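Local atomic coordinates of 2,3,4,5-tetrahydropyridine-2,6-dicarboxylate N-succinyltransferase (Campylobacter jejuni, PDB entry 2RIJ), a protein that probably catalyses the succinyl-CoA-dependent conversion of cyclic tetrahydrodipicolinate into acyclic N-succinyl-L-2-amino-6-oxopimelate, a step of lysine biosynthesis. Residues Lys23-Phe28 against Phe126-Glu131; Phe48-Tyr53 against His106-Leu111. One frame throughout, in Å; residues are numbered along the deposited sequence. Where two conformers were deposited one is given.

Contact 1. Residues Lys23-Phe28 against Phe126-Glu131; sequences KKPKAF and FVCLFE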
ATOM      1  N   LYS A  23     -18.391 -49.542  42.752  1.00 30.19           N
ATOM      2  CA  LYS A  23     -18.654 -48.748  41.556  1.00 31.86           C
ATOM      3  C   LYS A  23     -18.162 -49.509  40.324  1.00 27.54           C
ATOM      4  O   LYS A  23     -17.046 -50.005  40.327  1.00 27.49           O
ATOM      5  CB  LYS A  23     -17.884 -47.431  41.593  1.00 35.09           C
ATOM      6  CG  LYS A  23     -18.597 -46.270  42.213  1.00 43.20           C
ATOM      7  CD  LYS A  23     -17.647 -45.048  42.290  1.00 42.80           C
ATOM      8  CE  LYS A  23     -17.873 -44.006  41.191  1.00 57.67           C
ATOM      9  NZ  LYS A  23     -17.317 -42.652  41.618  1.00 58.75           N
ATOM     10  N   LYS A  24     -18.977 -49.560  39.273  1.00 25.86           N
ATOM     11  CA  LYS A  24     -18.550 -50.106  38.004  1.00 28.26           C
ATOM     12  C   LYS A  24     -17.482 -49.200  37.397  1.00 27.78           C
ATOM     13  O   LYS A  24     -17.654 -47.989  37.335  1.00 26.14           O
ATOM     14  CB  LYS A  24     -19.700 -50.173  37.021  1.00 31.50           C
ATOM     15  CG  LYS A  24     -20.849 -51.068  37.408  1.00 35.73           C
ATOM     16  CD  LYS A  24     -21.897 -51.058  36.257  1.00 33.66           C
ATOM     17  CE  LYS A  24     -23.098 -51.916  36.599  1.00 46.87           C
ATOM     18  NZ  LYS A  24     -23.929 -52.179  35.373  1.00 55.83           N
ATOM     19  N   PRO A  25     -16.361 -49.770  36.975  1.00 26.72           N
ATOM     20  CA  PRO A  25     -15.390 -48.935  36.261  1.00 26.96           C
ATOM     21  C   PRO A  25     -15.919 -48.377  34.945  1.00 27.01           C
ATOM     22  O   PRO A  25     -16.657 -49.047  34.194  1.00 26.46           O
ATOM     23  CB  PRO A  25     -14.226 -49.879  35.966  1.00 28.75           C
ATOM     24  CG  PRO A  25     -14.434 -51.078  36.744  1.00 28.18           C
ATOM     25  CD  PRO A  25     -15.901 -51.151  37.151  1.00 29.01           C
ATOM     26  N   LYS A  26     -15.512 -47.154  34.651  1.00 25.70           N
ATOM     27  CA  LYS A  26     -15.843 -46.555  33.377  1.00 29.86           C
ATOM     28  C   LYS A  26     -14.869 -46.998  32.282  1.00 26.23           C
ATOM     29  O   LYS A  26     -15.235 -47.016  31.115  1.00 27.02           O
ATOM     30  CB  LYS A  26     -15.841 -45.043  33.515  1.00 30.54           C
ATOM     31  CG  LYS A  26     -16.791 -44.588  34.620  1.00 38.87           C
ATOM     32  CD  LYS A  26     -17.098 -43.097  34.584  1.00 41.87           C
ATOM     33  CE  LYS A  26     -18.298 -42.747  35.523  1.00 48.21           C
ATOM     34  NZ  LYS A  26     -19.425 -43.760  35.488  1.00 54.13           N
ATOM     35  N   ALA A  27     -13.632 -47.312  32.665  1.00 24.17           N
ATOM     36  CA  ALA A  27     -12.611 -47.833  31.749  1.00 20.79           C
ATOM     37  C   ALA A  27     -11.747 -48.796  32.508  1.00 22.31           C
ATOM     38  O   ALA A  27     -11.466 -48.585  33.702  1.00 22.54           O
ATOM     39  CB  ALA A  27     -11.738 -46.723  31.204  1.00 20.54           C
ATOM     40  N   PHE A  28     -11.316 -49.844  31.836  1.00 23.79           N
ATOM     41  CA  PHE A  28     -10.377 -50.787  32.416  1.00 24.10           C
ATOM     42  C   PHE A  28      -9.616 -51.631  31.394  1.00 21.77           C
ATOM     43  O   PHE A  28     -10.049 -51.862  30.254  1.00 22.81           O
ATOM     44  CB  PHE A  28     -11.071 -51.704  33.452  1.00 22.57           C
ATOM     45  CG  PHE A  28     -11.961 -52.757  32.848  1.00 22.74           C
ATOM     46  CD1 PHE A  28     -13.285 -52.473  32.525  1.00 23.64           C
ATOM     47  CD2 PHE A  28     -11.482 -54.056  32.618  1.00 25.59           C
ATOM     48  CE1 PHE A  28     -14.104 -53.450  31.961  1.00 25.11           C
ATOM     49  CE2 PHE A  28     -12.288 -55.028  32.042  1.00 27.95           C
ATOM     50  CZ  PHE A  28     -13.610 -54.734  31.744  1.00 26.32           C
ATOM     51  N   PHE A 126      -3.681 -54.691  36.690  1.00 22.68           N
ATOM     52  CA  PHE A 126      -5.027 -54.247  36.402  1.00 23.25           C
ATOM     53  C   PHE A 126      -5.127 -52.746  36.640  1.00 22.06           C
ATOM     54  O   PHE A 126      -4.615 -52.204  37.634  1.00 22.18           O
ATOM     55  CB  PHE A 126      -6.004 -54.965  37.295  1.00 25.24           C
ATOM     56  CG  PHE A 126      -7.431 -54.614  37.041  1.00 23.07           C
ATOM     57  CD1 PHE A 126      -8.096 -55.120  35.938  1.00 26.63           C
ATOM     58  CD2 PHE A 126      -8.113 -53.772  37.910  1.00 28.03           C
ATOM     59  CE1 PHE A 126      -9.427 -54.816  35.733  1.00 27.48           C
ATOM     60  CE2 PHE A 126      -9.433 -53.450  37.696  1.00 28.04           C
ATOM     61  CZ  PHE A 126     -10.101 -53.988  36.631  1.00 21.00           C
ATOM     62  N   VAL A 127      -5.747 -52.064  35.692  1.00 21.89           N
ATOM     63  CA  VAL A 127      -5.827 -50.605  35.694  1.00 23.20           C
ATOM     64  C   VAL A 127      -7.268 -50.270  35.396  1.00 23.70           C
ATOM     65  O   VAL A 127      -7.805 -50.732  34.417  1.00 21.61           O
ATOM     66  CB  VAL A 127      -4.892 -49.985  34.621  1.00 25.14           C
ATOM     67  CG1 VAL A 127      -4.899 -48.473  34.688  1.00 21.86           C
ATOM     68  CG2 VAL A 127      -3.464 -50.544  34.773  1.00 22.41           C
ATOM     69  N   CYS A 128      -7.903 -49.499  36.268  1.00 24.93           N
ATOM     70  CA  CYS A 128      -9.245 -49.033  35.987  1.00 26.95           C
ATOM     71  C   CYS A 128      -9.502 -47.604  36.442  1.00 26.42           C
ATOM     72  O   CYS A 128      -8.882 -47.109  37.390  1.00 26.47           O
ATOM     73  CB  CYS A 128     -10.304 -50.010  36.510  1.00 28.44           C
ATOM     74  SG  CYS A 128     -10.718 -49.881  38.225  1.00 29.15           S
ATOM     75  N   LEU A 129     -10.416 -46.953  35.725  1.00 24.01           N
ATOM     76  CA  LEU A 129     -10.887 -45.626  36.050  1.00 23.16           C
ATOM     77  C   LEU A 129     -12.321 -45.725  36.556  1.00 24.10           C
ATOM     78  O   LEU A 129     -13.183 -46.305  35.884  1.00 23.18           O
ATOM     79  CB  LEU A 129     -10.831 -44.697  34.833  1.00 23.07           C
ATOM     80  CG  LEU A 129      -9.507 -44.572  34.104  1.00 26.75           C
ATOM     81  CD1 LEU A 129      -9.642 -43.586  32.913  1.00 29.58           C
ATOM     82  CD2 LEU A 129      -8.441 -44.130  35.063  1.00 25.86           C
ATOM     83  N   PHE A 130     -12.568 -45.137  37.725  1.00 22.77           N
ATOM     84  CA  PHE A 130     -13.966 -44.972  38.259  1.00 24.62           C
ATOM     85  C   PHE A 130     -14.626 -43.652  37.871  1.00 25.58           C
ATOM     86  O   PHE A 130     -15.846 -43.558  37.815  1.00 27.90           O
ATOM     87  CB  PHE A 130     -13.977 -45.089  39.767  1.00 25.18           C
ATOM     88  CG  PHE A 130     -13.595 -46.446  40.258  1.00 25.39           C
ATOM     89  CD1 PHE A 130     -14.337 -47.550  39.899  1.00 26.38           C
ATOM     90  CD2 PHE A 130     -12.503 -46.617  41.089  1.00 22.93           C
ATOM     91  CE1 PHE A 130     -13.971 -48.818  40.333  1.00 24.29           C
ATOM     92  CE2 PHE A 130     -12.144 -47.874  41.536  1.00 25.92           C
ATOM     93  CZ  PHE A 130     -12.866 -48.975  41.148  1.00 29.54           C
ATOM     94  N   GLU A 131     -13.807 -42.641  37.618  1.00 27.28           N
ATOM     95  CA  GLU A 131     -14.283 -41.357  37.114  0.50 29.67           C
ATOM     96  C   GLU A 131     -13.187 -40.728  36.277  1.00 28.73           C
ATOM     97  O   GLU A 131     -12.079 -41.259  36.198  1.00 26.86           O
ATOM     98  CB  GLU A 131     -14.710 -40.426  38.259  0.50 31.12           C
ATOM     99  CG  GLU A 131     -13.693 -40.260  39.371  0.50 34.04           C
ATOM    100  CD  GLU A 131     -14.313 -39.941  40.735  0.50 32.58           C
ATOM    101  OE1 GLU A 131     -15.525 -39.675  40.792  0.50 37.90           O
ATOM    102  OE2 GLU A 131     -13.586 -39.960  41.754  0.50 31.63           O
TER
HETATM  103  O   HOH W   1     -17.732 -45.576  38.208  1.00 50.04           O
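F126 meets F28 where the two strands pair antiparallel. With chi1 at -178° the F126 ring extends away from its own N and in toward the partner strand. F126 CE1 lies 3.8 Å from F28 CD2, and the two side chains meet at a slant. V127 takes part mainly through its backbone: F28 CA makes a CA-H...O contact with V127 O at 3.3 Å. C128 and F28 form a non-hydrogen-bonded pair, with C128 CB 3.6 Å from F28 CB. P25 CB packs beside C128 CB on the same face, and A60 of helix 57-69 touches P25 and F28 there. L129 is bonded through both backbone polar atoms. Its N donates to A27 O at 2.8 Å. Its O accepts from K26 N at 2.8 Å, and more weakly from A27 N. On the other face, L129 CD1 packs against A27 CB, and L143 of helix 138-149 touches L129. The F130 ring folds back against the loop 23-25. F130 CE1 comes 3.3 Å from K23 O, and K24 O lies at the ring edge. One water donates to both K24 O and F130 O, bridging the two segments beyond the paired strands. The aliphatic chain of K26 runs over F130 O. E131 was modelled in two conformers, so its long salt bridge to K23 is doubtful. K26 and A27 together opposite L129 make a classic beta bulge at the start of strand 27-35.

Contact 2. Residues Phe48-Tyr53 against His106-Leu111; sequences FALINY and HQNIDL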
ATOM      1  N   PHE A  48      -1.290 -52.177  26.645  1.00 19.42           N
ATOM      2  CA  PHE A  48      -2.531 -52.897  26.704  1.00 21.88           C
ATOM      3  C   PHE A  48      -2.816 -53.507  25.350  1.00 25.40           C
ATOM      4  O   PHE A  48      -2.578 -52.874  24.336  1.00 23.25           O
ATOM      5  CB  PHE A  48      -3.695 -51.937  27.026  1.00 18.67           C
ATOM      6  CG  PHE A  48      -3.618 -51.263  28.367  1.00 20.66           C
ATOM      7  CD1 PHE A  48      -2.873 -50.118  28.545  1.00 23.52           C
ATOM      8  CD2 PHE A  48      -4.396 -51.714  29.416  1.00 20.32           C
ATOM      9  CE1 PHE A  48      -2.829 -49.437  29.728  1.00 21.25           C
ATOM     10  CE2 PHE A  48      -4.363 -51.058  30.635  1.00 21.49           C
ATOM     11  CZ  PHE A  48      -3.581 -49.884  30.782  1.00 19.93           C
ATOM     12  N   ALA A  49      -3.423 -54.692  25.336  1.00 24.12           N
ATOM     13  CA  ALA A  49      -3.898 -55.270  24.090  1.00 25.79           C
ATOM     14  C   ALA A  49      -5.406 -55.185  23.953  1.00 24.94           C
ATOM     15  O   ALA A  49      -5.935 -55.518  22.893  1.00 29.26           O
ATOM     16  CB  ALA A  49      -3.442 -56.740  23.970  1.00 23.09           C
ATOM     17  N   LEU A  50      -6.081 -54.736  25.020  1.00 24.32           N
ATOM     18  CA  LEU A  50      -7.550 -54.624  25.058  0.50 25.51           C
ATOM     19  C   LEU A  50      -7.916 -53.491  25.999  1.00 24.75           C
ATOM     20  O   LEU A  50      -7.432 -53.441  27.129  1.00 24.87           O
ATOM     21  CB  LEU A  50      -8.213 -55.904  25.584  0.50 24.56           C
ATOM     22  CG  LEU A  50      -8.268 -57.171  24.733  0.50 26.61           C
ATOM     23  CD1 LEU A  50      -8.738 -58.367  25.603  0.50 23.66           C
ATOM     24  CD2 LEU A  50      -9.151 -56.980  23.486  0.50 24.18           C
ATOM     25  N   ILE A  51      -8.743 -52.575  25.518  1.00 24.91           N
ATOM     26  CA  ILE A  51      -9.256 -51.467  26.291  1.00 24.21           C
ATOM     27  C   ILE A  51     -10.756 -51.610  26.361  1.00 23.62           C
ATOM     28  O   ILE A  51     -11.448 -51.792  25.345  1.00 26.58           O
ATOM     29  CB  ILE A  51      -8.945 -50.096  25.593  1.00 26.82           C
ATOM     30  CG1 ILE A  51      -7.466 -49.948  25.331  1.00 23.51           C
ATOM     31  CG2 ILE A  51      -9.501 -48.908  26.389  1.00 21.46           C
ATOM     32  CD1 ILE A  51      -6.653 -49.848  26.640  1.00 21.13           C
ATOM     33  N   ASN A  52     -11.260 -51.499  27.571  1.00 23.19           N
ATOM     34  CA  ASN A  52     -12.689 -51.568  27.818  1.00 24.22           C
ATOM     35  C   ASN A  52     -13.121 -50.163  28.224  1.00 25.39           C
ATOM     36  O   ASN A  52     -12.504 -49.546  29.114  1.00 23.57           O
ATOM     37  CB  ASN A  52     -12.988 -52.577  28.924  1.00 26.83           C
ATOM     38  CG  ASN A  52     -12.648 -53.998  28.536  1.00 25.27           C
ATOM     39  OD1 ASN A  52     -13.433 -54.670  27.887  1.00 27.37           O
ATOM     40  ND2 ASN A  52     -11.486 -54.469  28.957  1.00 21.88           N
ATOM     41  N   TYR A  53     -14.118 -49.621  27.530  1.00 24.03           N
ATOM     42  CA  TYR A  53     -14.687 -48.306  27.896  1.00 22.72           C
ATOM     43  C   TYR A  53     -16.189 -48.455  27.998  1.00 25.01           C
ATOM     44  O   TYR A  53     -16.829 -48.775  27.025  1.00 22.19           O
ATOM     45  CB  TYR A  53     -14.344 -47.218  26.880  1.00 24.17           C
ATOM     46  CG  TYR A  53     -14.922 -45.890  27.273  1.00 24.57           C
ATOM     47  CD1 TYR A  53     -14.412 -45.194  28.371  1.00 25.71           C
ATOM     48  CD2 TYR A  53     -15.997 -45.356  26.604  1.00 27.67           C
ATOM     49  CE1 TYR A  53     -14.954 -43.999  28.758  1.00 26.02           C
ATOM     50  CE2 TYR A  53     -16.565 -44.152  27.017  1.00 28.25           C
ATOM     51  CZ  TYR A  53     -16.030 -43.502  28.087  1.00 29.49           C
ATOM     52  OH  TYR A  53     -16.563 -42.331  28.510  1.00 33.07           O
ATOM     53  N   HIS A 106     -14.429 -64.269  23.426  1.00 36.71           N
ATOM     54  CA  HIS A 106     -14.536 -63.551  24.684  1.00 33.33           C
ATOM     55  C   HIS A 106     -13.147 -62.984  24.938  1.00 31.44           C
ATOM     56  O   HIS A 106     -12.254 -63.659  25.435  1.00 30.12           O
ATOM     57  CB  HIS A 106     -14.937 -64.489  25.809  1.00 33.97           C
ATOM     58  CG  HIS A 106     -16.231 -65.181  25.591  1.00 32.55           C
ATOM     59  ND1 HIS A 106     -17.443 -64.546  25.713  1.00 33.82           N
ATOM     60  CD2 HIS A 106     -16.505 -66.470  25.289  1.00 39.10           C
ATOM     61  CE1 HIS A 106     -18.413 -65.410  25.477  1.00 37.38           C
ATOM     62  NE2 HIS A 106     -17.869 -66.586  25.219  1.00 34.25           N
ATOM     63  N   GLN A 107     -12.957 -61.730  24.586  1.00 31.73           N
ATOM     64  CA  GLN A 107     -11.623 -61.201  24.449  1.00 30.13           C
ATOM     65  C   GLN A 107     -10.889 -61.017  25.770  1.00 25.45           C
ATOM     66  O   GLN A 107      -9.701 -61.250  25.849  1.00 28.39           O
ATOM     67  CB  GLN A 107     -11.698 -59.878  23.719  1.00 35.44           C
ATOM     68  CG  GLN A 107     -12.056 -60.015  22.240  1.00 39.96           C
ATOM     69  CD  GLN A 107     -11.686 -58.771  21.508  1.00 55.47           C
ATOM     70  OE1 GLN A 107     -12.346 -57.733  21.659  1.00 56.31           O
ATOM     71  NE2 GLN A 107     -10.584 -58.835  20.746  1.00 66.32           N
ATOM     72  N   ASN A 108     -11.607 -60.583  26.790  1.00 24.91           N
ATOM     73  CA  ASN A 108     -11.046 -60.413  28.114  1.00 25.52           C
ATOM     74  C   ASN A 108     -10.662 -61.772  28.673  1.00 25.63           C
ATOM     75  O   ASN A 108      -9.651 -61.887  29.359  1.00 25.22           O
ATOM     76  CB  ASN A 108     -12.011 -59.701  29.063  1.00 24.11           C
ATOM     77  CG  ASN A 108     -12.158 -58.213  28.753  1.00 31.35           C
ATOM     78  OD1 ASN A 108     -11.195 -57.449  28.820  1.00 36.14           O
ATOM     79  ND2 ASN A 108     -13.369 -57.802  28.434  1.00 28.51           N
ATOM     80  N   ILE A 109     -11.447 -62.797  28.358  1.00 26.08           N
ATOM     81  CA  ILE A 109     -11.159 -64.141  28.863  1.00 26.53           C
ATOM     82  C   ILE A 109      -9.938 -64.678  28.126  1.00 26.86           C
ATOM     83  O   ILE A 109      -9.017 -65.177  28.754  1.00 28.25           O
ATOM     84  CB  ILE A 109     -12.333 -65.120  28.721  1.00 27.02           C
ATOM     85  CG1 ILE A 109     -13.634 -64.491  29.241  1.00 26.30           C
ATOM     86  CG2 ILE A 109     -12.005 -66.407  29.509  1.00 24.07           C
ATOM     87  CD1 ILE A 109     -14.841 -65.493  29.452  1.00 27.09           C
ATOM     88  N   ASP A 110      -9.901 -64.536  26.801  1.00 28.20           N
ATOM     89  CA  ASP A 110      -8.712 -64.940  26.033  1.00 28.58           C
ATOM     90  C   ASP A 110      -7.423 -64.290  26.548  1.00 27.35           C
ATOM     91  O   ASP A 110      -6.357 -64.892  26.532  1.00 26.35           O
ATOM     92  CB  ASP A 110      -8.859 -64.584  24.547  1.00 30.59           C
ATOM     93  CG  ASP A 110     -10.036 -65.286  23.860  1.00 37.16           C
ATOM     94  OD1 ASP A 110     -10.438 -66.390  24.287  1.00 41.49           O
ATOM     95  OD2 ASP A 110     -10.587 -64.700  22.893  1.00 46.10           O
ATOM     96  N   LEU A 111      -7.515 -63.018  26.922  1.00 27.22           N
ATOM     97  CA  LEU A 111      -6.360 -62.278  27.401  1.00 26.28           C
ATOM     98  C   LEU A 111      -5.828 -62.930  28.684  1.00 23.61           C
ATOM     99  O   LEU A 111      -4.626 -63.117  28.833  1.00 25.28           O
ATOM    100  CB  LEU A 111      -6.719 -60.788  27.645  1.00 24.10           C
ATOM    101  CG  LEU A 111      -5.509 -59.941  28.123  1.00 27.69           C
ATOM    102  CD1 LEU A 111      -4.540 -59.725  26.940  1.00 23.62           C
ATOM    103  CD2 LEU A 111      -5.972 -58.626  28.719  1.00 26.98           C
TER
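A reciprocal amide pair between N52 and N108 joins short strand 52-53 to the first turn of helix 107-117. The two side chains come from opposite directions. N52 ND2 donates to N108 OD1 at 3.0 Å with an N-H...O angle of 159°, in the carbonyl plane and on a lone pair. N108 ND2 returns a nearly straight bond to N52 OD1 at 3.2 Å, with the donor tilted from the carbonyl plane of N52. The amide planes are 33° apart, so the ring of two bonds is twisted rather than flat. Second partners fix which way the N52 amide is turned: N52 ND2 also bonds F28 O, and N52 OD1 accepts from N56 ND2. N108 ND2 has a second partner in a bound citrate, probably from the crystallisation liquor, which H106 ND1 also bonds.

An apolar patch lies beside the amides. L111 places CG opposite its own N (chi1 -179°). This sends the branch out from the helix, and CD1 reaches A49 CB at 4.4 Å. L50 was modelled in two conformers. In the one given, its CD1 lies 3.8 Å from L111 CB and its CD2 sits beside the Q107 amide, so these contacts are less certain. M188 of a second subunit packs on A49, L50 and Q107, and M192 of that subunit on L111.

The contact is thus a helix start joined to strand 52-53 of an antiparallel sheet by a two-bond amide pair, at a subunit interface.

From the N terminus, the chain enters contact 1 at 23-28 and runs on into strand 27-35. It then passes strand 43-48 and reaches 48-53, the first half of contact 2. Helix 57-69, strand 80-84 and helix 87-96 follow before 106-111 closes contact 2. Helix 107-117 leads to strand 124-129, whose end closes contact 1. The smaller loop therefore lies wholly within the larger one, and the two do not cross. Strand 27-35 has strands 52-53 and 124-129 as neighbours, so both contacts reach one sheet. F28 O and N52 N, 3.0 Å apart, probably form a backbone hydrogen bond between them. V127 also packs on F48.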